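Local coordinates for protein D-hydantoinase (Ralstonia pickettii, PDB 1NFG) that probably catalyses the stereospecific, zinc-dependent hydrolysis of the cyclic amide bond of D-hydantoin derivatives, at residues A[373-378]-A[450-455]; A[430-435]-A[444-449]; A[90-95]-A[121-126]; A[225-230]-A[251-256]. All blocks are in the same frame, centred on the assembly; numbering follows the deposited sequence.

Contact 1: residues A[373-378]-A[450-455]; sequences FGMFPQ and LKRRKY
Gly374 and Arg453 bring the two backbones within 4.3 Å (CA to CA), and one backbone bond joins them, Arg453 N to Gly374 O at 2.9 Å. Of the two arginine side chains, Arg452 serves Phe373 and Met375, while Arg453 reaches on to Phe376. In Arg453 the bend at the third torsion (chi3 -53°) brings one face of the guanidinium over Gly374 O, while NH2 donates to Phe376 O at 2.7 Å from above that carbonyl's plane; NH1 adds a weak second bond to the same oxygen. A water held weakly by Arg453 NH1 and Phe376 N sits beside this grip. Arg452 runs alongside Met375, pointing the same way, with the two CG atoms 3.8 Å apart; its NH1 donates to Phe373 O, though the position of that nitrogen is less certain, and its NH2 bonds to Tyr121 O of strand 118-124. Beyond, Met375 SD meets Leu450 CD1 at 4.1 Å, the side chains crossing at about a right angle, over Thr87 of strand 85-93. The positive phi of Gly374 (53°) reverses the chain as the C-prime residue of a Schellman motif closing helix 358-372. The arrangement is thus a helix C-terminus whose turn carbonyls are taken up by the arginines of the C-terminal tail, laid across strands of the amidohydrolase TIM barrel.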
# COMPACT_ATOMS: atom_id res chain seq x y z
N PHE A 373 -23.54 -13.18 13.05
CA PHE A 373 -24.95 -13.15 12.71
C PHE A 373 -25.97 -13.36 13.85
O PHE A 373 -27.07 -13.85 13.62
CB PHE A 373 -25.19 -14.11 11.55
CG PHE A 373 -24.46 -13.71 10.31
CD1 PHE A 373 -24.92 -12.64 9.53
CD2 PHE A 373 -23.27 -14.33 9.94
CE1 PHE A 373 -24.21 -12.19 8.41
CE2 PHE A 373 -22.54 -13.89 8.82
CZ PHE A 373 -23.02 -12.82 8.06
N GLY A 374 -25.57 -12.96 15.05
CA GLY A 374 -26.43 -13.03 16.23
C GLY A 374 -27.10 -14.33 16.64
O GLY A 374 -28.31 -14.34 16.89
N MET A 375 -26.34 -15.41 16.74
CA MET A 375 -26.88 -16.70 17.14
C MET A 375 -26.03 -17.30 18.26
O MET A 375 -26.22 -18.45 18.66
CB MET A 375 -26.88 -17.67 15.96
CG MET A 375 -27.63 -17.17 14.75
SD MET A 375 -27.61 -18.40 13.45
CE MET A 375 -25.99 -18.12 12.74
N PHE A 376 -25.08 -16.50 18.75
CA PHE A 376 -24.15 -16.91 19.79
C PHE A 376 -24.62 -16.37 21.13
O PHE A 376 -25.06 -15.23 21.21
CB PHE A 376 -22.75 -16.38 19.43
CG PHE A 376 -21.69 -16.65 20.46
CD1 PHE A 376 -21.48 -15.78 21.52
CD2 PHE A 376 -20.88 -17.79 20.37
CE1 PHE A 376 -20.48 -16.03 22.48
CE2 PHE A 376 -19.88 -18.05 21.32
CZ PHE A 376 -19.68 -17.16 22.37
N PRO A 377 -24.51 -17.17 22.21
CA PRO A 377 -23.97 -18.54 22.25
C PRO A 377 -24.95 -19.70 22.11
O PRO A 377 -24.56 -20.86 22.30
CB PRO A 377 -23.24 -18.56 23.59
CG PRO A 377 -24.14 -17.76 24.44
CD PRO A 377 -24.53 -16.58 23.56
N GLN A 378 -26.22 -19.41 21.79
CA GLN A 378 -27.20 -20.48 21.63
C GLN A 378 -26.65 -21.47 20.62
O GLN A 378 -26.75 -22.68 20.80
CB GLN A 378 -28.54 -19.94 21.11
CG GLN A 378 -29.61 -21.03 21.01
CD GLN A 378 -30.87 -20.61 20.27
OE1 GLN A 378 -31.36 -19.49 20.43
NE2 GLN A 378 -31.42 -21.51 19.45
N LEU A 450 -34.77 -19.53 13.16
CA LEU A 450 -34.05 -18.84 14.22
C LEU A 450 -34.18 -17.33 14.14
O LEU A 450 -33.77 -16.73 13.14
CB LEU A 450 -32.57 -19.20 14.17
CG LEU A 450 -32.18 -20.63 14.52
CD1 LEU A 450 -30.83 -20.97 13.92
CD2 LEU A 450 -32.16 -20.77 16.03
N LYS A 451 -34.75 -16.72 15.17
CA LYS A 451 -34.86 -15.27 15.18
C LYS A 451 -33.47 -14.83 15.62
O LYS A 451 -33.11 -14.95 16.79
CB LYS A 451 -35.90 -14.80 16.20
CG LYS A 451 -37.34 -15.09 15.80
CD LYS A 451 -38.33 -14.60 16.86
CE LYS A 451 -38.21 -13.10 17.12
NZ LYS A 451 -39.11 -12.64 18.22
N ARG A 452 -32.69 -14.34 14.67
CA ARG A 452 -31.33 -13.90 14.96
C ARG A 452 -31.29 -12.52 15.60
O ARG A 452 -32.19 -11.71 15.40
CB ARG A 452 -30.50 -13.97 13.67
CG ARG A 452 -30.53 -15.37 13.07
CD ARG A 452 -29.78 -15.54 11.77
NE ARG A 452 -30.22 -14.62 10.73
CZ ARG A 452 -29.72 -13.40 10.56
NH1 ARG A 452 -28.75 -12.98 11.36
NH2 ARG A 452 -30.18 -12.61 9.59
N ARG A 453 -30.25 -12.28 16.38
CA ARG A 453 -30.08 -11.03 17.11
C ARG A 453 -29.57 -9.90 16.23
O ARG A 453 -29.00 -10.13 15.16
CB ARG A 453 -29.13 -11.27 18.28
CG ARG A 453 -29.50 -10.52 19.54
CD ARG A 453 -28.62 -10.94 20.71
NE ARG A 453 -28.62 -12.38 20.89
CZ ARG A 453 -27.54 -13.15 20.74
NH1 ARG A 453 -26.38 -12.61 20.41
NH2 ARG A 453 -27.64 -14.47 20.90
N LYS A 454 -29.77 -8.67 16.69
CA LYS A 454 -29.36 -7.47 15.97
C LYS A 454 -27.86 -7.18 15.92
O LYS A 454 -27.02 -8.08 15.89
CB LYS A 454 -30.05 -6.24 16.56
CG LYS A 454 -31.54 -6.13 16.30
CD LYS A 454 -32.07 -4.82 16.88
CE LYS A 454 -33.58 -4.72 16.73
NZ LYS A 454 -34.11 -3.49 17.38
N TYR A 455 -27.58 -5.87 15.92
CA TYR A 455 -26.25 -5.26 15.88
C TYR A 455 -25.10 -6.17 15.53
O TYR A 455 -24.31 -6.57 16.40
CB TYR A 455 -25.96 -4.57 17.22
CG TYR A 455 -24.92 -3.48 17.15
CD1 TYR A 455 -23.59 -3.78 16.83
CD2 TYR A 455 -25.26 -2.15 17.38
CE1 TYR A 455 -22.62 -2.76 16.74
CE2 TYR A 455 -24.30 -1.13 17.30
CZ TYR A 455 -22.99 -1.44 16.98
OH TYR A 455 -22.05 -0.44 16.89
O HOH W 1 -24.16 -13.22 18.70

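Contact 2: residues A[430-435]-A[444-449]; sequences RGKVIV and PTDGKF
Lys432 and Asp446 form the ionic part of this contact. The lysine side chain is fully extended, with CG anti to the backbone N (chi1 176°), and the lysine and aspartate side chains cross at about a right angle. Lys432 NZ lies 2.9 Å from Asp446 OD1, on the syn side and 16° out of the carboxylate plane, with a weak second bond to OD2 at 3.3 Å. Asp446 OD2 also accepts from Glu443 N, which gives the carboxylate a second hold from its own loop.

The other polar link uses the backbone. Arg430 NH2 donates to Asp446 O at 2.9 Å; the oxygen lies in the guanidinium plane, at its edge, and the bond is bent to 138°. The same NH2 makes a salt bridge with Asp118 OD1.

The remaining touches are van der Waals packing of carbon against polar atoms: Ile434 CG2 approaches Asp446 OD2 at 3.9 Å as the two side chains slide past each other in opposite directions, and Lys448 CG lies 3.6 Å from Arg430 NH2.

Asp446 is therefore held by one ionic link, from Lys432 at the start of the strand, and one charged-donor bond to its neutral carbonyl, from Arg430 in the turn before it; the first probably depends on lysine and aspartate both staying ionised.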
# COMPACT_ATOMS: atom_id res chain seq x y z
N ARG A 430 -29.92 -30.00 18.39
CA ARG A 430 -30.63 -29.74 19.63
C ARG A 430 -30.96 -31.03 20.37
O ARG A 430 -32.09 -31.25 20.79
CB ARG A 430 -31.91 -28.95 19.35
CG ARG A 430 -31.70 -27.45 19.43
CD ARG A 430 -32.93 -26.64 19.06
NE ARG A 430 -33.34 -26.86 17.68
CZ ARG A 430 -34.30 -27.71 17.32
NH1 ARG A 430 -34.95 -28.41 18.24
NH2 ARG A 430 -34.62 -27.85 16.03
N GLY A 431 -29.95 -31.89 20.52
CA GLY A 431 -30.15 -33.12 21.25
C GLY A 431 -30.56 -34.35 20.46
O GLY A 431 -30.24 -35.47 20.86
N LYS A 432 -31.26 -34.16 19.35
CA LYS A 432 -31.68 -35.31 18.57
C LYS A 432 -30.61 -35.77 17.59
O LYS A 432 -29.97 -34.96 16.93
CB LYS A 432 -32.96 -34.98 17.79
CG LYS A 432 -33.41 -36.10 16.86
CD LYS A 432 -34.74 -35.81 16.20
CE LYS A 432 -35.14 -36.94 15.26
NZ LYS A 432 -36.47 -36.72 14.64
N VAL A 433 -30.42 -37.08 17.52
CA VAL A 433 -29.44 -37.64 16.60
C VAL A 433 -30.12 -37.64 15.24
O VAL A 433 -31.13 -38.32 15.05
CB VAL A 433 -29.08 -39.10 16.98
CG1 VAL A 433 -28.30 -39.76 15.86
CG2 VAL A 433 -28.29 -39.12 18.27
N ILE A 434 -29.59 -36.86 14.29
CA ILE A 434 -30.20 -36.81 12.96
C ILE A 434 -29.36 -37.51 11.91
O ILE A 434 -29.83 -37.81 10.82
CB ILE A 434 -30.52 -35.36 12.54
CG1 ILE A 434 -29.24 -34.51 12.49
CG2 ILE A 434 -31.53 -34.75 13.53
CD1 ILE A 434 -29.49 -33.05 12.13
N VAL A 435 -28.10 -37.78 12.25
CA VAL A 435 -27.23 -38.52 11.34
C VAL A 435 -26.52 -39.49 12.27
O VAL A 435 -25.92 -39.08 13.25
CB VAL A 435 -26.17 -37.62 10.64
CG1 VAL A 435 -25.31 -38.47 9.73
CG2 VAL A 435 -26.87 -36.54 9.83
N PRO A 444 -37.87 -34.23 8.33
CA PRO A 444 -37.90 -32.90 7.70
C PRO A 444 -38.63 -31.90 8.59
O PRO A 444 -38.72 -30.71 8.28
CB PRO A 444 -38.62 -33.15 6.38
CG PRO A 444 -39.52 -34.29 6.71
CD PRO A 444 -38.63 -35.20 7.52
N THR A 445 -39.14 -32.39 9.70
CA THR A 445 -39.87 -31.57 10.64
C THR A 445 -38.99 -31.12 11.82
O THR A 445 -39.42 -30.34 12.67
CB THR A 445 -41.10 -32.37 11.15
OG1 THR A 445 -41.87 -31.55 12.04
CG2 THR A 445 -40.66 -33.64 11.88
N ASP A 446 -37.75 -31.60 11.85
CA ASP A 446 -36.82 -31.26 12.92
C ASP A 446 -36.33 -29.81 12.93
O ASP A 446 -36.27 -29.17 13.99
CB ASP A 446 -35.59 -32.17 12.89
CG ASP A 446 -35.93 -33.64 13.11
OD1 ASP A 446 -36.82 -33.93 13.94
OD2 ASP A 446 -35.28 -34.49 12.47
N GLY A 447 -35.99 -29.30 11.75
CA GLY A 447 -35.48 -27.94 11.63
C GLY A 447 -36.42 -26.82 12.03
O GLY A 447 -37.59 -26.84 11.69
N LYS A 448 -35.90 -25.83 12.74
CA LYS A 448 -36.70 -24.70 13.17
C LYS A 448 -36.06 -23.38 12.77
O LYS A 448 -34.84 -23.27 12.64
CB LYS A 448 -36.92 -24.74 14.68
CG LYS A 448 -37.63 -25.99 15.18
CD LYS A 448 -38.87 -26.30 14.34
CE LYS A 448 -39.59 -27.58 14.77
NZ LYS A 448 -40.38 -27.36 16.02
N PHE A 449 -36.90 -22.37 12.57
CA PHE A 449 -36.43 -21.04 12.21
C PHE A 449 -35.76 -20.38 13.42
O PHE A 449 -36.14 -20.63 14.56
CB PHE A 449 -37.60 -20.19 11.72
CG PHE A 449 -37.24 -18.77 11.42
CD1 PHE A 449 -36.59 -18.45 10.23
CD2 PHE A 449 -37.50 -17.77 12.34
CE1 PHE A 449 -36.22 -17.14 9.97
CE2 PHE A 449 -37.12 -16.45 12.09
CZ PHE A 449 -36.48 -16.13 10.90

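Contact 3: residues A[90-95]-A[121-126]; sequences DFCQQD and YHIIVL
Tyr121 lies beside Asp90 in parallel register, its CA making a CA-H...O contact with Asp90 O; Cys92 SG stands above one face of its ring at a distance, 5.4 Å from the centroid, and its OH bonds to Asp108. His122 N donates to Asp90 O at 2.8 Å, and His122 O accepts from Cys92 N at 2.7 Å. On the other face of the sheet the His122 ring meets Phe91 obliquely, planes at 34°, with CD2 3.5 Å above the middle of the phenyl ring; Ser146 OG and Val56 O hold its two nitrogens and so fix its rotation. Phe91 in turn packs against His57 and His59, two ligands of one zinc ion, which places Phe91 in the second shell of the metal site, with His122 behind it. The two strands belong to the beta-alpha-beta unit 85-93, 100-111, 118-124 of the TIM barrel; the short segments 90-93 and 121-124 run parallel with a crossing angle of -37°. Ile123 turns CD1 to Cys92, 3.9 Å from SG, on the face covered by helix 100-111. Ile124 N returns to Cys92 O at 2.8 Å, and its CD1 fits against Phe91 CB at 3.9 Å and Gln93 NE2. At the strand ends Ile124 O receives a weak bond from Gln94 N. Leu126 N is instead bonded by a side chain: Gln94, extended beyond CG, carries OE1 to 2.9 Å from that nitrogen, and Leu126 CD1 lies against the same glutamine while Gln94 NE2 holds His98 O.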
# COMPACT_ATOMS: atom_id res chain seq x y z
N ASP A 90 -30.16 -18.98 5.04
CA ASP A 90 -30.45 -18.90 3.62
C ASP A 90 -30.78 -17.47 3.23
O ASP A 90 -31.20 -16.65 4.07
CB ASP A 90 -31.62 -19.81 3.28
CG ASP A 90 -31.63 -20.24 1.83
OD1 ASP A 90 -30.73 -20.99 1.41
OD2 ASP A 90 -32.55 -19.82 1.10
N PHE A 91 -30.58 -17.17 1.95
CA PHE A 91 -30.88 -15.84 1.43
C PHE A 91 -32.31 -15.79 0.93
O PHE A 91 -32.62 -16.31 -0.14
CB PHE A 91 -29.90 -15.48 0.31
CG PHE A 91 -28.58 -14.97 0.80
CD1 PHE A 91 -28.47 -13.68 1.31
CD2 PHE A 91 -27.45 -15.78 0.79
CE1 PHE A 91 -27.26 -13.21 1.82
CE2 PHE A 91 -26.23 -15.32 1.28
CZ PHE A 91 -26.14 -14.03 1.80
N CYS A 92 -33.18 -15.17 1.72
CA CYS A 92 -34.58 -15.01 1.36
C CYS A 92 -34.60 -13.94 0.27
O CYS A 92 -34.24 -12.78 0.52
CB CYS A 92 -35.38 -14.55 2.58
SG CYS A 92 -37.11 -14.12 2.25
N GLN A 93 -35.02 -14.33 -0.93
CA GLN A 93 -35.03 -13.41 -2.06
C GLN A 93 -36.35 -12.73 -2.39
O GLN A 93 -37.36 -13.39 -2.64
CB GLN A 93 -34.52 -14.13 -3.30
CG GLN A 93 -34.21 -13.19 -4.45
CD GLN A 93 -33.59 -13.90 -5.63
OE1 GLN A 93 -34.23 -14.71 -6.29
NE2 GLN A 93 -32.32 -13.60 -5.89
N GLN A 94 -36.34 -11.40 -2.41
CA GLN A 94 -37.53 -10.62 -2.75
C GLN A 94 -37.82 -10.78 -4.24
O GLN A 94 -36.93 -11.04 -5.03
CB GLN A 94 -37.30 -9.13 -2.45
CG GLN A 94 -38.26 -8.18 -3.15
CD GLN A 94 -37.82 -6.73 -3.04
OE1 GLN A 94 -36.65 -6.41 -3.25
NE2 GLN A 94 -38.76 -5.84 -2.73
N ASP A 95 -39.09 -10.65 -4.60
CA ASP A 95 -39.51 -10.75 -5.99
C ASP A 95 -39.81 -9.34 -6.44
O ASP A 95 -40.45 -8.58 -5.71
CB ASP A 95 -40.75 -11.62 -6.12
CG ASP A 95 -40.47 -13.08 -5.82
OD1 ASP A 95 -39.71 -13.70 -6.60
OD2 ASP A 95 -40.99 -13.60 -4.81
N TYR A 121 -32.76 -16.37 8.23
CA TYR A 121 -32.85 -15.75 6.90
C TYR A 121 -32.07 -14.46 6.76
O TYR A 121 -31.95 -13.69 7.70
CB TYR A 121 -34.29 -15.38 6.51
CG TYR A 121 -35.35 -16.46 6.50
CD1 TYR A 121 -35.07 -17.77 6.10
CD2 TYR A 121 -36.67 -16.14 6.85
CE1 TYR A 121 -36.08 -18.73 6.05
CE2 TYR A 121 -37.68 -17.09 6.80
CZ TYR A 121 -37.39 -18.38 6.41
OH TYR A 121 -38.39 -19.33 6.39
N HIS A 122 -31.55 -14.24 5.55
CA HIS A 122 -30.89 -12.98 5.22
C HIS A 122 -31.94 -12.45 4.26
O HIS A 122 -32.59 -13.24 3.56
CB HIS A 122 -29.61 -13.16 4.41
CG HIS A 122 -28.51 -13.86 5.13
ND1 HIS A 122 -27.96 -13.36 6.29
CD2 HIS A 122 -27.82 -14.98 4.83
CE1 HIS A 122 -26.97 -14.15 6.68
NE2 HIS A 122 -26.86 -15.14 5.81
N ILE A 123 -32.14 -11.14 4.20
CA ILE A 123 -33.13 -10.64 3.27
C ILE A 123 -32.47 -9.92 2.09
O ILE A 123 -31.71 -8.97 2.28
CB ILE A 123 -34.13 -9.69 3.97
CG1 ILE A 123 -35.22 -9.27 2.98
CG2 ILE A 123 -33.40 -8.48 4.55
CD1 ILE A 123 -35.90 -10.45 2.28
N ILE A 124 -32.74 -10.40 0.88
CA ILE A 124 -32.20 -9.78 -0.32
C ILE A 124 -33.15 -8.69 -0.81
O ILE A 124 -34.33 -8.95 -1.02
CB ILE A 124 -32.04 -10.76 -1.48
CG1 ILE A 124 -30.96 -11.79 -1.18
CG2 ILE A 124 -31.70 -10.00 -2.75
CD1 ILE A 124 -30.65 -12.70 -2.34
N VAL A 125 -32.62 -7.49 -0.98
CA VAL A 125 -33.42 -6.37 -1.46
C VAL A 125 -33.00 -6.05 -2.90
O VAL A 125 -31.95 -5.45 -3.12
CB VAL A 125 -33.20 -5.13 -0.59
CG1 VAL A 125 -34.04 -3.98 -1.10
CG2 VAL A 125 -33.53 -5.45 0.84
N LEU A 126 -33.81 -6.46 -3.87
CA LEU A 126 -33.50 -6.19 -5.26
C LEU A 126 -34.52 -5.26 -5.95
O LEU A 126 -34.46 -5.06 -7.17
CB LEU A 126 -33.36 -7.50 -6.04
CG LEU A 126 -34.39 -8.61 -5.83
CD1 LEU A 126 -35.76 -8.17 -6.31
CD2 LEU A 126 -33.92 -9.85 -6.58

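Contact 4: residues A[225-230]-A[251-256]; sequences LAEIVN and KSRGVR
The C-terminal ends of helices 212-229 and 241-253 in the amidohydrolase barrel meet here, each closed by a Schellman motif, with Asn230 and Gly254 as the residues of positive phi. Glu227 and Arg253 make the main link, crossing at about a right angle. Glu227 reaches out with CG anti to its backbone nitrogen (chi1 -164°) and an extended chain. Arg253, bent at its third torsion, takes the carboxylate side-on: NE at 2.7 Å and NH2 at 2.8 Å both donate to the single oxygen OE1, which lies in the guanidinium plane. The NE bond enters on the syn side but 32° out of the carboxylate plane, whereas NH2 comes nearly head-on to the C-O bond, and the carboxylate and guanidinium planes are 34° apart.

Next to the salt bridge, Val255 CG2 packs at 3.5 Å against Glu227 CG and also touches CB, so the aliphatic part of the glutamate serves as an apolar surface. Val255 CG1 lies 4.4 Å from Ala226 CB. At the far end Arg256 turns its guanidinium edge to the carbonyl of the helix-ending turn, with NH2 3.1 Å from Asn230 O, a weak bond.

Arg213 of a third subunit lies near both Glu227 and Arg253, at long, weak ion-pair distance from the former. Glu227 probably offsets some of the like-charge repulsion between Arg253 and Arg213 of that subunit. Two N-H groups thus concentrate on OE1, while Val255 packs alongside the aliphatic part of the same glutamate.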
# COMPACT_ATOMS: atom_id res chain seq x y z
N LEU A 225 -18.67 3.41 0.63
CA LEU A 225 -20.03 3.82 0.95
C LEU A 225 -20.32 3.52 2.42
O LEU A 225 -20.95 4.32 3.12
CB LEU A 225 -21.03 3.10 0.03
CG LEU A 225 -21.53 3.87 -1.20
CD1 LEU A 225 -20.65 5.09 -1.49
CD2 LEU A 225 -21.57 2.92 -2.40
N ALA A 226 -19.87 2.36 2.88
CA ALA A 226 -20.08 1.98 4.28
C ALA A 226 -19.36 3.02 5.15
O ALA A 226 -19.89 3.45 6.18
CB ALA A 226 -19.52 0.60 4.54
N GLU A 227 -18.18 3.44 4.73
CA GLU A 227 -17.41 4.43 5.47
C GLU A 227 -18.17 5.75 5.56
O GLU A 227 -18.21 6.38 6.63
CB GLU A 227 -16.06 4.69 4.79
CG GLU A 227 -15.07 5.42 5.68
CD GLU A 227 -13.75 5.70 4.99
OE1 GLU A 227 -13.35 4.93 4.09
OE2 GLU A 227 -13.09 6.70 5.36
N ILE A 228 -18.77 6.17 4.44
CA ILE A 228 -19.53 7.42 4.37
C ILE A 228 -20.74 7.39 5.30
O ILE A 228 -20.98 8.33 6.06
CB ILE A 228 -20.04 7.70 2.93
CG1 ILE A 228 -18.85 7.92 1.99
CG2 ILE A 228 -20.96 8.91 2.92
CD1 ILE A 228 -18.06 9.18 2.30
N VAL A 229 -21.51 6.31 5.23
CA VAL A 229 -22.67 6.18 6.09
C VAL A 229 -22.21 5.90 7.51
O VAL A 229 -22.94 6.12 8.47
CB VAL A 229 -23.59 5.03 5.62
CG1 VAL A 229 -24.71 4.82 6.62
CG2 VAL A 229 -24.15 5.34 4.25
N ASN A 230 -20.97 5.42 7.63
CA ASN A 230 -20.39 5.08 8.92
C ASN A 230 -21.17 3.89 9.47
O ASN A 230 -21.73 3.94 10.57
CB ASN A 230 -20.48 6.25 9.89
CG ASN A 230 -19.81 5.95 11.21
OD1 ASN A 230 -20.06 6.62 12.21
ND2 ASN A 230 -18.94 4.93 11.22
N LYS A 251 -10.35 -1.83 6.49
CA LYS A 251 -10.17 -2.12 7.91
C LYS A 251 -9.16 -1.17 8.56
O LYS A 251 -9.38 -0.72 9.68
CB LYS A 251 -9.70 -3.57 8.12
CG LYS A 251 -10.78 -4.62 7.94
CD LYS A 251 -10.19 -6.02 8.04
CE LYS A 251 -11.25 -7.13 7.91
NZ LYS A 251 -12.23 -7.16 9.02
N SER A 252 -8.08 -0.86 7.87
CA SER A 252 -7.08 0.05 8.42
C SER A 252 -7.59 1.47 8.59
O SER A 252 -7.16 2.18 9.50
CB SER A 252 -5.83 0.06 7.56
OG SER A 252 -5.18 -1.18 7.67
N ARG A 253 -8.51 1.90 7.73
CA ARG A 253 -9.06 3.24 7.83
C ARG A 253 -10.05 3.32 8.98
O ARG A 253 -10.53 4.40 9.31
CB ARG A 253 -9.78 3.63 6.55
CG ARG A 253 -8.95 3.49 5.30
CD ARG A 253 -9.46 4.43 4.23
NE ARG A 253 -10.78 4.08 3.75
CZ ARG A 253 -11.02 3.13 2.84
NH1 ARG A 253 -10.01 2.44 2.32
NH2 ARG A 253 -12.26 2.89 2.44
N GLY A 254 -10.39 2.18 9.58
CA GLY A 254 -11.34 2.20 10.68
C GLY A 254 -12.75 1.80 10.27
O GLY A 254 -13.68 1.86 11.08
N VAL A 255 -12.92 1.41 9.01
CA VAL A 255 -14.23 1.00 8.54
C VAL A 255 -14.55 -0.35 9.18
O VAL A 255 -13.71 -1.25 9.19
CB VAL A 255 -14.26 0.85 6.99
CG1 VAL A 255 -15.59 0.28 6.54
CG2 VAL A 255 -14.02 2.20 6.34
N ARG A 256 -15.75 -0.48 9.73
CA ARG A 256 -16.14 -1.75 10.32
C ARG A 256 -16.47 -2.68 9.17
O ARG A 256 -17.64 -2.98 8.91
CB ARG A 256 -17.34 -1.57 11.24
CG ARG A 256 -17.02 -0.77 12.49
CD ARG A 256 -18.27 -0.54 13.31
NE ARG A 256 -19.19 0.42 12.68
CZ ARG A 256 -20.47 0.55 13.01
NH1 ARG A 256 -21.00 -0.21 13.96
NH2 ARG A 256 -21.22 1.46 12.39

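Overall arrangement
Contact 3 is the most deeply set, mostly buried strand pairing next to the zinc site, while contact 1 is largely buried too, and contacts 2 and 4 lie partly buried and away from the annotated sites. Contacts 1 and 2 share the C-terminal chain, 444-449 running straight on into 450-455. That tail touches contact 3 at Tyr121, from Arg452 and Phe449, and Phe373 packs on His122. Contact 4, a helix-end pairing at a subunit boundary, touches contact 1 loosely, through the poorly ordered Tyr455 packed on Arg256. Chemistry follows place: backbone bonds and aromatic packing in contact 3; arginine-to-carbonyl bonds recur in contacts 1, 2 and 4, and salt bridges are added in 2 and 4.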